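Long-range contact in cell wall binding protein cwp8 (PDB 5J6Q), which probably anchors to the bacterial cell wall through its three CWB2 domains, as a protein associated with the S-layer: residues L218-E231 with H265-K279. Sequence-based numbering, arbitrary orientation.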
loop_
_atom_site.group_PDB
_atom_site.type_symbol
_atom_site.label_atom_id
_atom_site.label_comp_id
_atom_site.label_asym_id
_atom_site.label_seq_id
_atom_site.Cartn_x
_atom_site.Cartn_y
_atom_site.Cartn_z
ATOM N N LEU A 218 7.734 10.039 5.437
ATOM C CA LEU A 218 6.359 9.620 5.306
ATOM C C LEU A 218 5.649 10.219 6.462
ATOM O O LEU A 218 6.100 10.100 7.581
ATOM C CB LEU A 218 6.184 8.079 5.316
ATOM C CG LEU A 218 4.867 7.556 4.732
ATOM C CD1 LEU A 218 4.945 6.049 4.566
ATOM C CD2 LEU A 218 3.694 7.821 5.644
ATOM N N THR A 219 4.520 10.835 6.211
ATOM C CA THR A 219 3.765 11.478 7.276
ATOM C C THR A 219 2.345 11.137 7.051
ATOM O O THR A 219 1.969 10.791 5.917
ATOM C CB THR A 219 4.060 13.006 7.286
ATOM O OG1 THR A 219 3.831 13.520 5.957
ATOM C CG2 THR A 219 5.538 13.297 7.696
ATOM N N PHE A 220 1.548 11.197 8.097
ATOM C CA PHE A 220 0.136 10.831 7.962
ATOM C C PHE A 220 -0.761 12.053 8.127
ATOM O O PHE A 220 -0.328 13.062 8.676
ATOM C CB PHE A 220 -0.263 9.788 9.014
ATOM C CG PHE A 220 0.456 8.457 8.899
ATOM C CD1 PHE A 220 1.475 8.126 9.774
ATOM C CD2 PHE A 220 0.102 7.539 7.926
ATOM C CE1 PHE A 220 2.126 6.900 9.680
ATOM C CE2 PHE A 220 0.754 6.314 7.833
ATOM C CZ PHE A 220 1.761 6.003 8.710
ATOM N N GLU A 221 -2.015 11.960 7.657
ATOM C CA GLU A 221 -2.941 13.070 7.786
ATOM C C GLU A 221 -4.343 12.553 7.618
ATOM O O GLU A 221 -4.532 11.432 7.158
ATOM C CB GLU A 221 -2.628 14.174 6.760
ATOM C CG GLU A 221 -1.698 15.232 7.333
ATOM C CD GLU A 221 -0.698 15.741 6.317
ATOM O OE1 GLU A 221 -1.140 16.163 5.226
ATOM O OE2 GLU A 221 0.527 15.712 6.613
ATOM N N ASN A 222 -5.321 13.371 8.010
ATOM C CA ASN A 222 -6.756 13.098 7.951
ATOM C C ASN A 222 -7.073 11.671 8.354
ATOM O O ASN A 222 -7.861 10.990 7.702
ATOM C CB ASN A 222 -7.285 13.407 6.553
ATOM C CG ASN A 222 -7.044 14.849 6.187
ATOM O OD1 ASN A 222 -7.740 15.735 6.693
ATOM N ND2 ASN A 222 -6.056 15.176 5.354
ATOM N N GLU A 223 -6.443 11.220 9.444
ATOM C CA GLU A 223 -6.652 9.871 9.960
ATOM C C GLU A 223 -8.058 9.718 10.550
ATOM O O GLU A 223 -8.364 10.318 11.572
ATOM C CB GLU A 223 -5.586 9.557 11.022
ATOM C CG GLU A 223 -4.188 9.518 10.427
ATOM C CD GLU A 223 -3.095 9.692 11.468
ATOM O OE1 GLU A 223 -2.104 8.937 11.404
ATOM O OE2 GLU A 223 -3.219 10.581 12.338
ATOM N N ALA A 224 -8.904 8.919 9.891
ATOM C CA ALA A 224 -10.274 8.651 10.297
ATOM C C ALA A 224 -10.473 7.142 10.346
ATOM O O ALA A 224 -11.364 6.593 9.702
ATOM C CB ALA A 224 -11.243 9.277 9.304
ATOM N N ILE A 225 -9.613 6.472 11.104
ATOM C CA ILE A 225 -9.663 5.023 11.260
ATOM C C ILE A 225 -10.402 4.672 12.546
ATOM O O ILE A 225 -10.102 5.237 13.595
ATOM C CB ILE A 225 -8.222 4.457 11.268
ATOM C CG1 ILE A 225 -7.460 4.939 10.021
ATOM C CG2 ILE A 225 -8.258 2.934 11.308
ATOM C CD1 ILE A 225 -6.007 4.491 10.009
ATOM N N LEU A 226 -11.364 3.747 12.469
ATOM C CA LEU A 226 -12.142 3.359 13.641
ATOM C C LEU A 226 -11.559 2.136 14.344
ATOM O O LEU A 226 -11.176 1.169 13.685
ATOM C CB LEU A 226 -13.588 3.062 13.224
ATOM C CG LEU A 226 -14.258 4.169 12.416
ATOM C CD1 LEU A 226 -15.633 3.713 11.984
ATOM C CD2 LEU A 226 -14.381 5.426 13.250
ATOM N N THR A 227 -11.491 2.184 15.682
ATOM C CA THR A 227 -10.984 1.082 16.480
ATOM C C THR A 227 -11.996 -0.053 16.450
ATOM O O THR A 227 -13.174 0.186 16.183
ATOM C CB THR A 227 -10.752 1.561 17.916
ATOM O OG1 THR A 227 -10.095 2.828 17.867
ATOM C CG2 THR A 227 -9.912 0.586 18.721
ATOM N N GLN A 228 -11.549 -1.282 16.718
ATOM C CA GLN A 228 -12.428 -2.443 16.731
ATOM C C GLN A 228 -13.646 -2.223 17.634
ATOM O O GLN A 228 -14.677 -2.839 17.394
ATOM C CB GLN A 228 -11.649 -3.683 17.197
ATOM C CG GLN A 228 -12.477 -4.958 17.126
ATOM C CD GLN A 228 -11.696 -6.147 17.620
ATOM O OE1 GLN A 228 -11.748 -6.506 18.798
ATOM N NE2 GLN A 228 -10.946 -6.788 16.724
ATOM N N GLU A 229 -13.547 -1.354 18.656
ATOM C CA GLU A 229 -14.685 -1.104 19.541
ATOM C C GLU A 229 -15.734 -0.246 18.838
ATOM O O GLU A 229 -16.926 -0.459 19.034
ATOM C CB GLU A 229 -14.220 -0.414 20.832
ATOM N N GLN A 230 -15.293 0.714 18.016
ATOM C CA GLN A 230 -16.210 1.586 17.280
ATOM C C GLN A 230 -16.950 0.770 16.219
ATOM O O GLN A 230 -18.021 1.155 15.759
ATOM C CB GLN A 230 -15.424 2.730 16.622
ATOM C CG GLN A 230 -14.621 3.541 17.632
ATOM C CD GLN A 230 -13.871 4.659 16.964
ATOM O OE1 GLN A 230 -12.642 4.645 16.865
ATOM N NE2 GLN A 230 -14.599 5.662 16.484
ATOM N N GLU A 231 -16.353 -0.360 15.838
ATOM C CA GLU A 231 -16.884 -1.299 14.858
ATOM C C GLU A 231 -17.613 -2.430 15.583
ATOM O O GLU A 231 -18.530 -3.035 15.034
ATOM C CB GLU A 231 -15.726 -1.869 14.021
ATOM C CG GLU A 231 -16.181 -2.698 12.832
ATOM C CD GLU A 231 -15.023 -3.156 11.954
ATOM O OE1 GLU A 231 -13.849 -2.895 12.304
ATOM O OE2 GLU A 231 -15.293 -3.777 10.906
ATOM N N HIS A 265 -12.299 -2.187 7.491
ATOM C CA HIS A 265 -11.640 -1.447 8.565
ATOM C C HIS A 265 -10.387 -2.142 9.104
ATOM O O HIS A 265 -9.426 -1.469 9.456
ATOM C CB HIS A 265 -12.648 -1.195 9.691
ATOM C CG HIS A 265 -13.494 -0.006 9.389
ATOM N ND1 HIS A 265 -14.774 -0.116 8.882
ATOM C CD2 HIS A 265 -13.227 1.317 9.488
ATOM C CE1 HIS A 265 -15.241 1.109 8.684
ATOM N NE2 HIS A 265 -14.330 1.993 9.035
ATOM N N LYS A 266 -10.377 -3.461 9.175
ATOM C CA LYS A 266 -9.154 -4.109 9.663
ATOM C C LYS A 266 -8.017 -3.894 8.645
ATOM O O LYS A 266 -6.948 -3.460 9.045
ATOM C CB LYS A 266 -9.363 -5.595 9.958
ATOM C CG LYS A 266 -8.570 -5.984 11.187
ATOM C CD LYS A 266 -8.428 -7.467 11.349
ATOM C CE LYS A 266 -7.101 -7.753 12.001
ATOM N NZ LYS A 266 -6.556 -9.046 11.554
ATOM N N LEU A 267 -8.255 -4.159 7.357
ATOM C CA LEU A 267 -7.265 -3.896 6.295
ATOM C C LEU A 267 -6.581 -2.542 6.536
ATOM O O LEU A 267 -5.333 -2.470 6.585
ATOM C CB LEU A 267 -8.032 -3.869 4.961
ATOM C CG LEU A 267 -7.257 -4.086 3.632
ATOM C CD1 LEU A 267 -5.933 -3.425 3.649
ATOM C CD2 LEU A 267 -7.095 -5.567 3.341
ATOM N N VAL A 268 -7.419 -1.464 6.739
ATOM C CA VAL A 268 -6.892 -0.117 6.906
ATOM C C VAL A 268 -6.107 0.049 8.157
ATOM O O VAL A 268 -5.048 0.728 8.134
ATOM C CB VAL A 268 -8.026 0.974 6.869
ATOM C CG1 VAL A 268 -7.406 2.348 6.929
ATOM C CG2 VAL A 268 -8.877 0.845 5.597
ATOM N N ARG A 269 -6.617 -0.497 9.267
ATOM C CA ARG A 269 -5.876 -0.356 10.520
ATOM C C ARG A 269 -4.512 -1.092 10.323
ATOM O O ARG A 269 -3.457 -0.586 10.670
ATOM C CB ARG A 269 -6.657 -1.030 11.689
ATOM C CG ARG A 269 -7.126 -0.116 12.823
ATOM C CD ARG A 269 -7.904 -0.923 13.873
ATOM N NE ARG A 269 -9.308 -1.065 13.482
ATOM C CZ ARG A 269 -9.918 -2.236 13.303
ATOM N NH1 ARG A 269 -11.196 -2.275 12.924
ATOM N NH2 ARG A 269 -9.260 -3.374 13.507
ATOM N N ASP A 270 -4.582 -2.288 9.746
ATOM C CA ASP A 270 -3.396 -3.135 9.527
ATOM C C ASP A 270 -2.378 -2.450 8.621
ATOM O O ASP A 270 -1.173 -2.295 8.981
ATOM C CB ASP A 270 -3.889 -4.482 8.990
ATOM C CG ASP A 270 -4.452 -5.288 10.137
ATOM O OD1 ASP A 270 -4.277 -4.866 11.301
ATOM O OD2 ASP A 270 -5.064 -6.333 9.886
ATOM N N LEU A 271 -2.893 -1.918 7.489
ATOM C CA LEU A 271 -2.048 -1.188 6.559
ATOM C C LEU A 271 -1.452 -0.004 7.228
ATOM O O LEU A 271 -0.268 0.344 7.018
ATOM C CB LEU A 271 -2.873 -0.728 5.319
ATOM C CG LEU A 271 -2.133 0.351 4.518
ATOM C CD1 LEU A 271 -0.851 -0.232 3.971
ATOM C CD2 LEU A 271 -2.957 0.846 3.329
ATOM N N HIS A 272 -2.257 0.695 8.043
ATOM C CA HIS A 272 -1.692 1.909 8.723
ATOM C C HIS A 272 -0.600 1.444 9.685
ATOM O O HIS A 272 0.448 2.076 9.797
ATOM C CB HIS A 272 -2.798 2.680 9.464
ATOM C CG HIS A 272 -2.253 3.893 10.142
ATOM N ND1 HIS A 272 -2.347 5.158 9.588
ATOM C CD2 HIS A 272 -1.591 4.032 11.315
ATOM C CE1 HIS A 272 -1.769 6.013 10.422
ATOM N NE2 HIS A 272 -1.301 5.365 11.468
ATOM N N LYS A 273 -0.829 0.336 10.415
ATOM C CA LYS A 273 0.290 -0.270 11.254
ATOM C C LYS A 273 1.601 -0.500 10.425
ATOM O O LYS A 273 2.734 -0.080 10.835
ATOM C CB LYS A 273 -0.140 -1.656 11.800
ATOM C CG LYS A 273 -1.152 -1.559 12.933
ATOM C CD LYS A 273 -1.694 -2.923 13.384
ATOM C CE LYS A 273 -3.135 -2.794 13.845
ATOM N NZ LYS A 273 -3.848 -4.108 13.923
ATOM N N VAL A 274 1.458 -1.131 9.178
ATOM C CA VAL A 274 2.703 -1.370 8.375
ATOM C C VAL A 274 3.328 -0.137 7.951
ATOM O O VAL A 274 4.602 0.028 7.960
ATOM C CB VAL A 274 2.317 -2.242 7.168
ATOM C CG1 VAL A 274 3.479 -2.373 6.188
ATOM C CG2 VAL A 274 1.815 -3.576 7.670
ATOM N N LEU A 275 2.442 0.879 7.602
ATOM C CA LEU A 275 3.103 2.144 7.179
ATOM C C LEU A 275 3.799 2.857 8.349
ATOM O O LEU A 275 4.800 3.573 8.122
ATOM C CB LEU A 275 2.078 3.034 6.493
ATOM C CG LEU A 275 1.636 2.336 5.168
ATOM C CD1 LEU A 275 0.542 3.116 4.434
ATOM C CD2 LEU A 275 2.935 2.217 4.302
ATOM N N THR A 276 3.309 2.653 9.581
ATOM C CA THR A 276 3.983 3.318 10.759
ATOM C C THR A 276 5.312 2.681 10.810
ATOM O O THR A 276 6.349 3.368 10.946
ATOM C CB THR A 276 3.145 3.109 12.059
ATOM O OG1 THR A 276 1.827 3.563 11.765
ATOM C CG2 THR A 276 3.703 3.890 13.275
ATOM N N ASP A 277 5.315 1.314 10.674
ATOM C CA ASP A 277 6.617 0.648 10.612
ATOM C C ASP A 277 7.496 1.227 9.522
ATOM O O ASP A 277 8.671 1.530 9.791
ATOM C CB ASP A 277 6.447 -0.881 10.396
ATOM C CG ASP A 277 6.034 -1.553 11.683
ATOM O OD1 ASP A 277 6.547 -1.155 12.737
ATOM O OD2 ASP A 277 5.153 -2.470 11.635
ATOM N N VAL A 278 6.962 1.390 8.266
ATOM C CA VAL A 278 7.787 1.984 7.194
ATOM C C VAL A 278 8.230 3.419 7.594
ATOM O O VAL A 278 9.383 3.812 7.373
ATOM C CB VAL A 278 7.075 2.088 5.826
ATOM C CG1 VAL A 278 7.981 2.821 4.834
ATOM C CG2 VAL A 278 6.698 0.699 5.280
ATOM N N LYS A 279 7.328 4.222 8.164
ATOM C CA LYS A 279 7.797 5.584 8.485
ATOM C C LYS A 279 8.827 5.540 9.624
ATOM O O LYS A 279 9.825 6.284 9.577
ATOM C CB LYS A 279 6.599 6.474 8.856
ATOM C CG LYS A 279 7.007 7.757 9.587
ATOM C CD LYS A 279 5.774 8.557 10.002
ATOM C CE LYS A 279 6.057 9.445 11.195
ATOM N NZ LYS A 279 4.972 9.324 12.204
#
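F220, on the outer strand 217-224 of a mixed four-stranded sheet, and I225, in the loop after it, lean onto one side of helix 265-280, which follows the sheet's last strand in the chain. This is helix-on-sheet packing within Cwp8 domain 3; strand 218-221 and helix 265-279 run roughly antiparallel, at 143°, with axes 8.6 Å apart.

Aromatic and apolar contacts run along the helix toward its C-terminal end. The F220 ring is pinched between the H272 ring over one face and CD2 of L218, two residues earlier in the same strand, over the other. The two aromatic planes are inclined at 35°, their centroids 4.2 Å apart, while L275 CB meets the rim of the phenyl group, 3.7 Å from F220 CZ. F244 of strand 242-249 also packs edge-to-face with H272. I225 splits its branches: CG2, anti to the backbone N, rests 3.6 Å from R269 CG, and CD1 reaches V268 CG1 and H272 CB. L218 CD1 approaches L275 and V278 more loosely, near helix 203-213, whose V212 touches both L218 and V278.

Polar contacts gather at the helix's N-terminal end. The R269 chain bends about its CG-CD bond, and its guanidinium lies between H265 O on one face and Q228 N on the other. The edge of that flat group serves two acceptors: R269 NE donates to L226 O at 2.9 Å with an N-H...O angle of 159°, and the neighbouring R269 NH1 forms a salt bridge with E231, its OE1 lying 2.8 Å away in the guanidinium plane.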